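Local coordinates for protein branched-chain alpha-ketoacid decarboxylase (Lactococcus lactis, PDB 2VBF) that binds thiamine diphosphate and magnesium and probably decarboxylates branched-chain and aromatic 2-keto acids to the corresponding aldehydes, at residues A[71-74]-A[75-78]; A[124-127]-A[128-132]; A[175-178]-A[179-182]; A[379-382]-A[383-386]; A[477-480]-A[481-485]. All blocks are in the same frame, centred on the assembly; numbering follows the deposited sequence. Where two conformers were deposited one is given.

Contact 1 (A[71-74]-A[75-78]); sequences NELN and ASYM. With TPP (thiamine diphosphate), chain D.
Asn71 gives its carbonyl O to Ala75 N at 3.1 Å and stands as N-cap of helix 72-86. Its OD1 also accepts from Asn74 N, a capping bond of uncertain length because OD1 sits too near a neighbour in the model; ND2 donates to Leu457 O of the second subunit. Glu72 O takes Ser76 N at 3.0 Å. The Glu72 side chain bends at chi2 (88°), which turns the carboxylate to the cofactor and places Glu72 OE2 2.7 Å from N1' of thiamine diphosphate, as in the glutamate-aminopyrimidine pairing of this enzyme family. Leu73 O serves two donors: Tyr77 N lies in the carbonyl plane at 3.1 Å, and Ser76 OG comes in more steeply at 2.6 Å, with a C=O...OG angle of 127°. The leucine side chain lies over the tyrosine ring, its CG 4.1 Å from the Tyr77 centroid and 29° off the normal, a CH-pi contact; Tyr77 OH is hydrogen-bonded to Ser426 OG. Asn74 closes the segment by accepting Met78 N on its backbone O at 2.8 Å, its ND2 donating to Glu461. The i to i+4 bonds and the doubly used Leu73 O hold the first turn, from which Glu72 presents a carboxylate oxygen to a cofactor whose diphosphate is gripped by Thr483 N and Val484 N of the second subunit, so the site is built from both chains.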
# COMPACT_ATOMS: atom_id res chain seq x y z
N ASN A 71 2.28 3.21 8.39
CA ASN A 71 1.52 2.24 7.61
C ASN A 71 2.31 0.98 7.24
O ASN A 71 3.55 0.92 7.37
CB ASN A 71 0.83 2.87 6.38
CG ASN A 71 1.78 3.32 5.29
OD1 ASN A 71 2.80 2.69 4.99
ND2 ASN A 71 1.41 4.42 4.62
N GLU A 72 1.59 -0.03 6.77
CA GLU A 72 2.18 -1.34 6.48
C GLU A 72 3.05 -1.39 5.23
O GLU A 72 4.04 -2.13 5.19
CB GLU A 72 1.10 -2.42 6.40
CG GLU A 72 0.45 -2.70 7.74
CD GLU A 72 -0.75 -1.80 8.04
OE1 GLU A 72 -0.99 -0.78 7.33
OE2 GLU A 72 -1.47 -2.12 9.01
N LEU A 73 2.67 -0.66 4.18
CA LEU A 73 3.52 -0.62 3.01
C LEU A 73 4.90 -0.10 3.41
O LEU A 73 5.93 -0.67 3.04
CB LEU A 73 2.92 0.25 1.89
CG LEU A 73 3.76 0.28 0.61
CD1 LEU A 73 3.97 -1.11 -0.01
CD2 LEU A 73 3.18 1.23 -0.43
N ASN A 74 4.92 0.98 4.19
CA ASN A 74 6.16 1.55 4.65
C ASN A 74 6.95 0.58 5.52
O ASN A 74 8.18 0.51 5.37
CB ASN A 74 5.93 2.88 5.38
CG ASN A 74 5.35 3.94 4.45
OD1 ASN A 74 5.34 3.77 3.22
ND2 ASN A 74 4.86 5.05 5.02
N ALA A 75 6.26 -0.17 6.38
CA ALA A 75 6.86 -1.21 7.22
C ALA A 75 7.59 -2.24 6.38
O ALA A 75 8.73 -2.60 6.68
CB ALA A 75 5.77 -1.91 8.12
N SER A 76 6.96 -2.66 5.29
CA SER A 76 7.54 -3.66 4.39
C SER A 76 8.80 -3.12 3.68
O SER A 76 9.82 -3.80 3.59
CB SER A 76 6.48 -4.15 3.39
OG SER A 76 6.18 -3.19 2.39
N TYR A 77 8.74 -1.87 3.24
CA TYR A 77 9.88 -1.19 2.66
C TYR A 77 11.03 -1.08 3.67
O TYR A 77 12.21 -1.26 3.34
CB TYR A 77 9.48 0.20 2.19
CG TYR A 77 8.58 0.32 0.97
CD1 TYR A 77 8.52 -0.68 -0.01
CD2 TYR A 77 7.85 1.49 0.76
CE1 TYR A 77 7.73 -0.50 -1.17
CE2 TYR A 77 7.06 1.66 -0.37
CZ TYR A 77 7.01 0.67 -1.32
OH TYR A 77 6.23 0.87 -2.44
N MET A 78 10.66 -0.71 4.89
CA MET A 78 11.64 -0.52 5.96
C MET A 78 12.35 -1.82 6.30
O MET A 78 13.58 -1.82 6.45
CB MET A 78 10.98 0.05 7.20
CG MET A 78 11.98 0.56 8.25
SD MET A 78 11.28 1.68 9.50
CE MET A 78 10.80 3.06 8.48
N1' TPP D . -3.89 -1.53 9.96
C2' TPP D . -4.89 -1.35 9.03
CM2 TPP D . -4.53 -1.06 7.60
N3' TPP D . -6.19 -1.46 9.43
C4' TPP D . -6.51 -1.73 10.74
N4' TPP D . -7.80 -1.85 11.04
C5' TPP D . -5.50 -1.88 11.70
C6' TPP D . -4.18 -1.77 11.29
C7' TPP D . -5.85 -2.15 13.17
N3 TPP D . -6.49 -1.00 13.83
C2 TPP D . -7.85 -0.81 13.99
S1 TPP D . -8.30 0.55 14.76
C5 TPP D . -6.75 0.95 14.93
C4 TPP D . -5.83 0.03 14.40
CM4 TPP D . -4.33 0.17 14.44
C6 TPP D . -6.46 2.23 15.66
C7 TPP D . -6.98 3.48 14.96
O7 TPP D . -6.52 4.56 15.76
PA TPP D . -7.12 6.05 15.63
O1A TPP D . -7.25 6.33 14.14
O2A TPP D . -6.14 6.98 16.32
O3A TPP D . -8.58 5.97 16.26
PB TPP D . -9.03 6.28 17.79
O1B TPP D . -9.66 5.01 18.29
O2B TPP D . -10.01 7.41 17.73
O3B TPP D . -7.80 6.69 18.56

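Contact 2 (A[124-127]-A[128-132]); sequences TSKV and QNDGK
Val127 O is approached by two amides as helix 125-130 ends: Gly131 N at 3.2 Å and Lys132 N at 3.5 Å, both weak bonds, the second nearly straight at 173°. Gly131 N also reaches back to Gln128 O. The pair Lys132 N to Val127 O (6→1) and Gly131 N to Gln128 O (5→2), with the positive phi of Gly131 (68°), makes a Schellman motif, and its usual apolar contact is present as well, Val127 CG1 lying 4.0 Å from Lys132 CB with the two side chains crossing at about a right angle. The other end is closed by Thr124, the N-cap, whose OG1 accepts Val127 N at 3.2 Å. The short helix therefore carries a cap at both ends, and it follows closely on strand 116-122 of the parallel sheet. Between the caps, Gln128 N donates to Thr124 O at 3.0 Å, and the side-chain amide of Gln128 turns back to Pro123 O. On the exposed flank Lys126 and Asp130 form a salt bridge, NZ to OD2 at 3.1 Å, using the syn lone pair of the carboxylate. The lysine chain runs extended until chi4 (65°), where a final bend swings NZ onto the aspartate. Beyond the helix, Lys132 makes a cation-pi contact with Phe314 of the second subunit.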
# COMPACT_ATOMS: atom_id res chain seq x y z
N THR A 124 -8.37 -16.12 16.02
CA THR A 124 -8.15 -17.38 16.73
C THR A 124 -8.51 -18.58 15.86
O THR A 124 -9.38 -18.49 14.99
CB THR A 124 -8.98 -17.47 18.04
OG1 THR A 124 -10.38 -17.46 17.73
CG2 THR A 124 -8.66 -16.34 19.00
N SER A 125 -7.82 -19.69 16.10
CA SER A 125 -8.13 -20.95 15.44
C SER A 125 -9.62 -21.26 15.45
O SER A 125 -10.17 -21.72 14.44
CB SER A 125 -7.35 -22.10 16.11
OG SER A 125 -5.95 -21.87 16.02
N LYS A 126 -10.29 -21.01 16.58
CA LYS A 126 -11.72 -21.31 16.69
C LYS A 126 -12.55 -20.44 15.75
O LYS A 126 -13.44 -20.94 15.07
CB LYS A 126 -12.23 -21.13 18.13
CG LYS A 126 -13.74 -21.24 18.23
CD LYS A 126 -14.23 -21.45 19.64
CE LYS A 126 -15.76 -21.40 19.69
NZ LYS A 126 -16.39 -22.53 18.94
N VAL A 127 -12.24 -19.14 15.69
CA VAL A 127 -12.96 -18.23 14.79
C VAL A 127 -12.77 -18.67 13.33
O VAL A 127 -13.72 -18.71 12.55
CB VAL A 127 -12.52 -16.77 14.97
CG1 VAL A 127 -12.95 -15.90 13.77
CG2 VAL A 127 -13.07 -16.21 16.30
N GLN A 128 -11.54 -19.02 12.98
CA GLN A 128 -11.25 -19.49 11.63
C GLN A 128 -12.01 -20.77 11.28
O GLN A 128 -12.61 -20.88 10.21
CB GLN A 128 -9.75 -19.66 11.41
CG GLN A 128 -8.95 -18.39 11.60
CD GLN A 128 -7.51 -18.46 11.09
OE1 GLN A 128 -7.21 -19.15 10.11
NE2 GLN A 128 -6.62 -17.71 11.75
N ASN A 129 -12.00 -21.73 12.20
CA ASN A 129 -12.68 -23.00 11.99
C ASN A 129 -14.20 -22.85 11.92
O ASN A 129 -14.88 -23.62 11.25
CB ASN A 129 -12.32 -23.99 13.09
CG ASN A 129 -12.90 -25.37 12.83
OD1 ASN A 129 -12.63 -25.98 11.79
ND2 ASN A 129 -13.74 -25.85 13.76
N ASP A 130 -14.73 -21.87 12.64
CA ASP A 130 -16.17 -21.57 12.62
C ASP A 130 -16.63 -20.80 11.38
O ASP A 130 -17.84 -20.70 11.14
CB ASP A 130 -16.56 -20.79 13.87
CG ASP A 130 -16.63 -21.65 15.12
OD1 ASP A 130 -16.65 -22.90 14.99
OD2 ASP A 130 -16.68 -21.07 16.23
N GLY A 131 -15.70 -20.26 10.60
CA GLY A 131 -16.06 -19.55 9.38
C GLY A 131 -16.79 -18.24 9.62
O GLY A 131 -17.63 -17.82 8.80
N LYS A 132 -16.47 -17.59 10.73
CA LYS A 132 -17.16 -16.37 11.16
C LYS A 132 -16.86 -15.20 10.23
O LYS A 132 -15.74 -15.04 9.75
CB LYS A 132 -16.76 -16.00 12.60
CG LYS A 132 -17.16 -17.03 13.66
CD LYS A 132 -18.64 -17.42 13.61
CE LYS A 132 -19.56 -16.28 14.05
NZ LYS A 132 -21.01 -16.62 13.85

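Contact 3 (A[175-178]-A[179-182]); sequences QLLK and ERKP
Arg180 folds back over the end of helix 165-179, and its NE donates to Leu177 O at 2.7 Å. The acceptor lies at the edge of the guanidinium, close to its plane, but NE reaches the oxygen to the side of the carbonyl, with a C=O...NE angle of 118°. NH2 adds a weak bond to the same Leu177 O at 3.3 Å. Two backbone amides satisfy the preceding carbonyls: Arg180 N donates to Leu176 O at 2.8 Å, and Glu179 N to Gln175 O at 3.1 Å. A water extends this shell, donating to Gln175 O at 2.7 Å and to Lys181 O at 2.8 Å, tying the last turn to the outgoing chain. What sets up the return is the backbone of Arg180, whose phi of 56° breaks the helix, together with the bend at chi2 (-66°) that brings NE back alongside the Leu177 carbonyl. Further out, Asn113 accepts from Lys181 NZ and donates to Glu179 O, while Pro182 leads into strand 183-188. Helix 165-179 is the connection of a beta-alpha-beta crossover from the parallel neighbour 156-159. A positive guanidinium set against the carbonyl end of a helix should offset the partial negative charge there.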
# COMPACT_ATOMS: atom_id res chain seq x y z
N GLN A 175 14.19 -22.09 4.98
CA GLN A 175 14.06 -21.65 3.58
C GLN A 175 14.55 -20.21 3.41
O GLN A 175 15.19 -19.89 2.41
CB GLN A 175 12.63 -21.81 3.07
CG GLN A 175 12.51 -21.82 1.55
CD GLN A 175 13.11 -23.06 0.88
OE1 GLN A 175 13.62 -23.99 1.55
NE2 GLN A 175 13.03 -23.10 -0.44
N LEU A 176 14.28 -19.34 4.38
CA LEU A 176 14.85 -17.99 4.34
C LEU A 176 16.38 -18.05 4.27
O LEU A 176 17.01 -17.38 3.45
CB LEU A 176 14.38 -17.16 5.53
CG LEU A 176 14.94 -15.73 5.57
CD1 LEU A 176 13.84 -14.73 5.85
CD2 LEU A 176 16.09 -15.59 6.55
N LEU A 177 16.97 -18.89 5.11
CA LEU A 177 18.45 -19.08 5.10
C LEU A 177 18.98 -19.65 3.77
O LEU A 177 20.02 -19.21 3.28
CB LEU A 177 18.88 -19.96 6.28
CG LEU A 177 18.80 -19.23 7.62
CD1 LEU A 177 18.97 -20.21 8.78
CD2 LEU A 177 19.83 -18.11 7.69
N LYS A 178 18.25 -20.60 3.20
CA LYS A 178 18.69 -21.29 1.98
C LYS A 178 18.70 -20.37 0.76
O LYS A 178 19.66 -20.38 -0.01
CB LYS A 178 17.80 -22.50 1.70
CG LYS A 178 18.24 -23.39 0.52
CD LYS A 178 17.02 -23.90 -0.26
CE LYS A 178 17.41 -24.82 -1.42
NZ LYS A 178 17.90 -26.15 -0.95
N GLU A 179 17.63 -19.61 0.59
CA GLU A 179 17.40 -18.83 -0.64
C GLU A 179 17.56 -17.32 -0.46
O GLU A 179 17.70 -16.61 -1.44
CB GLU A 179 15.99 -19.08 -1.18
CG GLU A 179 15.65 -20.49 -1.62
CD GLU A 179 14.28 -20.56 -2.30
OE1 GLU A 179 14.07 -19.86 -3.33
OE2 GLU A 179 13.42 -21.32 -1.81
N ARG A 180 17.50 -16.86 0.79
CA ARG A 180 17.50 -15.44 1.17
C ARG A 180 16.38 -14.62 0.52
O ARG A 180 16.51 -13.40 0.34
CB ARG A 180 18.88 -14.81 0.96
CG ARG A 180 20.01 -15.54 1.67
CD ARG A 180 19.92 -15.49 3.20
NE ARG A 180 20.68 -16.59 3.77
CZ ARG A 180 21.92 -16.51 4.26
NH1 ARG A 180 22.56 -15.35 4.30
NH2 ARG A 180 22.51 -17.61 4.71
N LYS A 181 15.27 -15.29 0.21
CA LYS A 181 14.04 -14.67 -0.29
C LYS A 181 13.02 -14.57 0.86
O LYS A 181 13.15 -15.25 1.88
CB LYS A 181 13.45 -15.48 -1.45
CG LYS A 181 14.23 -15.47 -2.75
CD LYS A 181 13.64 -16.49 -3.72
CE LYS A 181 14.04 -16.20 -5.17
NZ LYS A 181 15.46 -16.59 -5.42
N PRO A 182 12.01 -13.69 0.71
CA PRO A 182 11.05 -13.52 1.80
C PRO A 182 10.22 -14.76 2.10
O PRO A 182 9.93 -15.57 1.22
CB PRO A 182 10.16 -12.35 1.34
CG PRO A 182 10.47 -12.14 -0.08
CD PRO A 182 11.77 -12.77 -0.41
O HOH W 1 13.92 -17.86 1.07

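Contact 4 (A[379-382]-A[383-386]); sequences QDRL and WQAV
Gln379 and Trp383, one turn apart on helix 379-389, are joined twice by hydrogen bonds. The side-chain bond runs from Trp383 NE1 to Gln379 OE1 at 3.0 Å, the donor nearly along the C=O axis and the oxygen 19° out of the indole plane. The glutamine and indole run alongside each other, and the bend of the glutamine at chi2 (-85°) carries its amide to the pyrrole edge of the ring. The backbone bond, Trp383 N to Gln379 O, is longer at 3.2 Å. Ala385 N to Arg381 O and Val386 N to Leu382 O, each 2.9 Å, continue the helical pattern. This helix precedes strand 394-398 and packs on the parallel sheet of the cofactor-binding C-terminal part: Trp383 and Gln379 touch Ile477 of strand 473-478, and Gln379 NE2 has a weak bond to Thr402 OG1. Among the apolar contacts, Leu382 CD2 sits over one face of the tryptophan, 4.0 Å from the centroid of the six-membered ring and 20° off its normal, a CH-pi contact. The other leucine methyl, CD1, meets Val386 CG2 at 4.1 Å. Trp383 also meets Phe449 edge-to-face, and Phe528 of helix 525-537 touches Leu382, Ala385 and Val386. The charged groups turn elsewhere, Asp380 to Lys556 and Arg381 to Glu525, both as salt bridges.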
# COMPACT_ATOMS: atom_id res chain seq x y z
N GLN A 379 21.77 19.00 -12.26
CA GLN A 379 21.85 17.57 -11.97
C GLN A 379 23.27 17.02 -12.10
O GLN A 379 23.78 16.41 -11.17
CB GLN A 379 20.90 16.78 -12.87
CG GLN A 379 19.43 16.94 -12.50
CD GLN A 379 18.98 15.98 -11.41
OE1 GLN A 379 19.72 15.07 -11.03
NE2 GLN A 379 17.76 16.19 -10.90
N ASP A 380 23.92 17.25 -13.23
CA ASP A 380 25.26 16.70 -13.44
C ASP A 380 26.26 17.17 -12.38
O ASP A 380 27.03 16.37 -11.84
CB ASP A 380 25.76 17.02 -14.85
CG ASP A 380 25.00 16.25 -15.92
OD1 ASP A 380 24.51 15.13 -15.63
OD2 ASP A 380 24.88 16.77 -17.05
N ARG A 381 26.23 18.46 -12.05
CA ARG A 381 27.08 19.01 -10.99
C ARG A 381 26.73 18.49 -9.60
O ARG A 381 27.61 18.28 -8.77
CB ARG A 381 27.03 20.55 -11.00
CG ARG A 381 27.59 21.16 -12.28
CD ARG A 381 29.12 21.17 -12.29
NE ARG A 381 29.66 22.09 -11.29
CZ ARG A 381 30.95 22.24 -11.03
NH1 ARG A 381 31.86 21.52 -11.67
NH2 ARG A 381 31.33 23.11 -10.10
N LEU A 382 25.43 18.28 -9.35
CA LEU A 382 24.99 17.72 -8.08
C LEU A 382 25.69 16.39 -7.81
O LEU A 382 26.21 16.19 -6.71
CB LEU A 382 23.46 17.52 -8.06
CG LEU A 382 22.87 16.75 -6.88
CD1 LEU A 382 23.19 17.40 -5.53
CD2 LEU A 382 21.35 16.61 -7.02
N TRP A 383 25.69 15.49 -8.79
CA TRP A 383 26.23 14.14 -8.54
C TRP A 383 27.75 14.16 -8.46
O TRP A 383 28.34 13.37 -7.74
CB TRP A 383 25.68 13.10 -9.53
CG TRP A 383 24.19 13.14 -9.50
CD1 TRP A 383 23.37 13.55 -10.51
CD2 TRP A 383 23.35 12.91 -8.37
NE1 TRP A 383 22.07 13.54 -10.09
CE2 TRP A 383 22.02 13.15 -8.78
CE3 TRP A 383 23.58 12.49 -7.05
CZ2 TRP A 383 20.93 12.99 -7.92
CZ3 TRP A 383 22.49 12.34 -6.19
CH2 TRP A 383 21.19 12.59 -6.64
N GLN A 384 28.38 15.09 -9.18
CA GLN A 384 29.83 15.33 -9.05
C GLN A 384 30.15 15.76 -7.62
O GLN A 384 31.10 15.26 -7.00
CB GLN A 384 30.29 16.40 -10.04
CG GLN A 384 31.81 16.54 -10.16
CD GLN A 384 32.23 17.80 -10.90
OE1 GLN A 384 31.43 18.44 -11.57
NE2 GLN A 384 33.50 18.16 -10.77
N ALA A 385 29.34 16.67 -7.09
CA ALA A 385 29.48 17.13 -5.72
C ALA A 385 29.29 16.02 -4.69
O ALA A 385 30.08 15.89 -3.76
CB ALA A 385 28.51 18.27 -5.44
N VAL A 386 28.25 15.20 -4.87
CA VAL A 386 27.99 14.08 -3.95
C VAL A 386 29.16 13.08 -3.98
O VAL A 386 29.60 12.62 -2.92
CB VAL A 386 26.64 13.36 -4.25
CG1 VAL A 386 26.51 12.11 -3.39
CG2 VAL A 386 25.46 14.30 -4.00

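Contact 5 (A[477-480]-A[481-485]); sequences INND and GYTVE. With MG (magnesium ion), chain E; TPP (thiamine diphosphate), chain F.
Asn479 and Gly481 hold one magnesium ion between them, the asparagine through side-chain OD1 at 2.1 Å and the glycine through its carbonyl O at 2.0 Å. Seen from the metal these two oxygens stand nearly at a right angle, as neighbouring corners of an octahedron. Diphosphate oxygens O2A and O3B, a water and Asp452 OD1 fill the other four places. A chi1 of 53° wedges the carboxamide of Asn479 between its backbone N and carbonyl carbon and faces it to residues 481-483, so that one branch binds metal while ND2 donates to O3B of the cofactor at 3.1 Å. The Thr483 side chain passes at a slant, its OG1 3.1 Å from Asn479 ND2, at an angle too poor for a bond; the hydroxyl pairs with Lys551 O instead. Asp452 and Asn479 belong to the GDG...NN signature of thiamine diphosphate enzymes, whose Asp and Asn ligands hold the magnesium ion that anchors the diphosphate. Here strand 473-478 leads into an Asx turn, Asn478 OD1 accepting Asp480 N at 3.1 Å. Gly481 then adopts a phi of 123° that calls for glycine, since a CB would run into the carbonyl O of Asp480. At the start of helix 483-488, Thr483 N donates to cofactor O3B at 2.8 Å. The next amide, Val484 N, donates to cofactor O1B at 2.8 Å. The thiazolium methyl CM4 sits over one face of the Tyr482 ring, 4.0 Å above its plane and over its centre; Pro47 of the second subunit packs on the same tyrosine.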
# COMPACT_ATOMS: atom_id res chain seq x y z
N ILE A 477 14.75 16.06 -3.76
CA ILE A 477 14.92 16.76 -5.03
C ILE A 477 13.59 17.35 -5.50
O ILE A 477 12.77 16.67 -6.08
CB ILE A 477 15.55 15.88 -6.12
CG1 ILE A 477 16.91 15.35 -5.64
CG2 ILE A 477 15.70 16.67 -7.40
CD1 ILE A 477 17.66 14.53 -6.65
N ASN A 478 13.41 18.63 -5.22
CA ASN A 478 12.22 19.32 -5.65
C ASN A 478 12.46 19.87 -7.05
O ASN A 478 13.09 20.92 -7.22
CB ASN A 478 11.86 20.44 -4.67
CG ASN A 478 10.68 21.26 -5.14
OD1 ASN A 478 10.18 21.08 -6.26
ND2 ASN A 478 10.23 22.18 -4.30
N ASN A 479 11.98 19.14 -8.06
CA ASN A 479 12.01 19.60 -9.45
C ASN A 479 10.59 19.73 -10.03
O ASN A 479 10.39 19.60 -11.23
CB ASN A 479 12.91 18.73 -10.33
CG ASN A 479 12.57 17.27 -10.22
OD1 ASN A 479 11.49 16.94 -9.75
ND2 ASN A 479 13.48 16.41 -10.62
N ASP A 480 9.64 20.01 -9.15
CA ASP A 480 8.27 20.33 -9.54
C ASP A 480 7.64 19.19 -10.36
O ASP A 480 7.04 19.44 -11.42
CB ASP A 480 8.27 21.65 -10.33
CG ASP A 480 6.88 22.24 -10.51
OD1 ASP A 480 5.97 21.97 -9.68
OD2 ASP A 480 6.72 22.98 -11.50
N GLY A 481 7.74 17.96 -9.85
CA GLY A 481 7.08 16.79 -10.45
C GLY A 481 7.97 15.61 -10.84
O GLY A 481 9.08 15.45 -10.32
N TYR A 482 7.48 14.82 -11.80
CA TYR A 482 8.08 13.53 -12.16
C TYR A 482 9.00 13.69 -13.36
O TYR A 482 8.60 13.45 -14.51
CB TYR A 482 7.01 12.48 -12.51
CG TYR A 482 5.94 12.13 -11.49
CD1 TYR A 482 6.21 11.99 -10.13
CD2 TYR A 482 4.64 11.88 -11.91
CE1 TYR A 482 5.21 11.60 -9.23
CE2 TYR A 482 3.63 11.51 -11.02
CZ TYR A 482 3.92 11.38 -9.68
OH TYR A 482 2.94 11.01 -8.78
N THR A 483 10.23 14.11 -13.11
CA THR A 483 11.17 14.41 -14.19
C THR A 483 11.55 13.18 -15.00
O THR A 483 11.60 13.23 -16.22
CB THR A 483 12.41 15.17 -13.67
OG1 THR A 483 12.04 16.53 -13.38
CG2 THR A 483 13.55 15.17 -14.69
N VAL A 484 11.81 12.05 -14.34
CA VAL A 484 12.08 10.82 -15.08
C VAL A 484 10.92 10.48 -16.03
O VAL A 484 11.16 10.08 -17.17
CB VAL A 484 12.41 9.62 -14.17
CG1 VAL A 484 11.38 9.46 -13.09
CG2 VAL A 484 12.57 8.33 -15.00
N GLU A 485 9.68 10.68 -15.59
CA GLU A 485 8.52 10.42 -16.45
C GLU A 485 8.47 11.39 -17.63
O GLU A 485 8.20 10.98 -18.77
CB GLU A 485 7.22 10.47 -15.65
CG GLU A 485 7.13 9.47 -14.48
CD GLU A 485 7.12 8.02 -14.91
OE1 GLU A 485 6.03 7.40 -14.86
OE2 GLU A 485 8.19 7.48 -15.27
MG MG E . 10.68 15.08 -9.07
N1' TPP F . 4.28 3.98 -8.86
C2' TPP F . 5.16 3.19 -8.17
CM2 TPP F . 4.72 2.59 -6.86
N3' TPP F . 6.41 2.95 -8.69
C4' TPP F . 6.79 3.49 -9.90
N4' TPP F . 7.99 3.22 -10.36
C5' TPP F . 5.91 4.32 -10.60
C6' TPP F . 4.65 4.56 -10.08
C7' TPP F . 6.31 4.96 -11.91
N3 TPP F . 7.36 5.96 -11.75
C2 TPP F . 8.71 5.77 -11.93
S1 TPP F . 9.65 7.07 -11.69
C5 TPP F . 8.34 7.96 -11.38
C4 TPP F . 7.13 7.27 -11.44
CM4 TPP F . 5.77 7.87 -11.20
C6 TPP F . 8.54 9.43 -11.08
C7 TPP F . 9.41 9.72 -9.86
O7 TPP F . 9.45 11.12 -9.73
PA TPP F . 10.40 11.85 -8.68
O1A TPP F . 10.47 11.07 -7.38
O2A TPP F . 9.86 13.25 -8.47
O3A TPP F . 11.85 11.75 -9.38
PB TPP F . 12.53 12.80 -10.42
O1B TPP F . 12.79 12.02 -11.68
O2B TPP F . 13.83 13.20 -9.78
O3B TPP F . 11.63 13.98 -10.64
O HOH W 2 12.47 14.77 -7.98

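Contacts 1, 4 and 5 are buried, whereas 124-132 and 175-182 are only partly so; contact 2 is a whole short helix with both caps, contact 3 a helix C-terminus. Contact 2 closes its helix by a Schellman turn and carries a surface salt bridge; contact 3 closes its own with an arginine and a water. Contacts 1 and 5 serve the two ends of thiamine diphosphate, yet within this chain their centres lie 23 Å apart, because each works on a different cofactor with the partner subunit. Contacts 4 and 5 touch through Ile477, so apolar helix-to-sheet packing backs the polar metal site. Contacts 2 and 4 lie on opposite sides of the chain's centre.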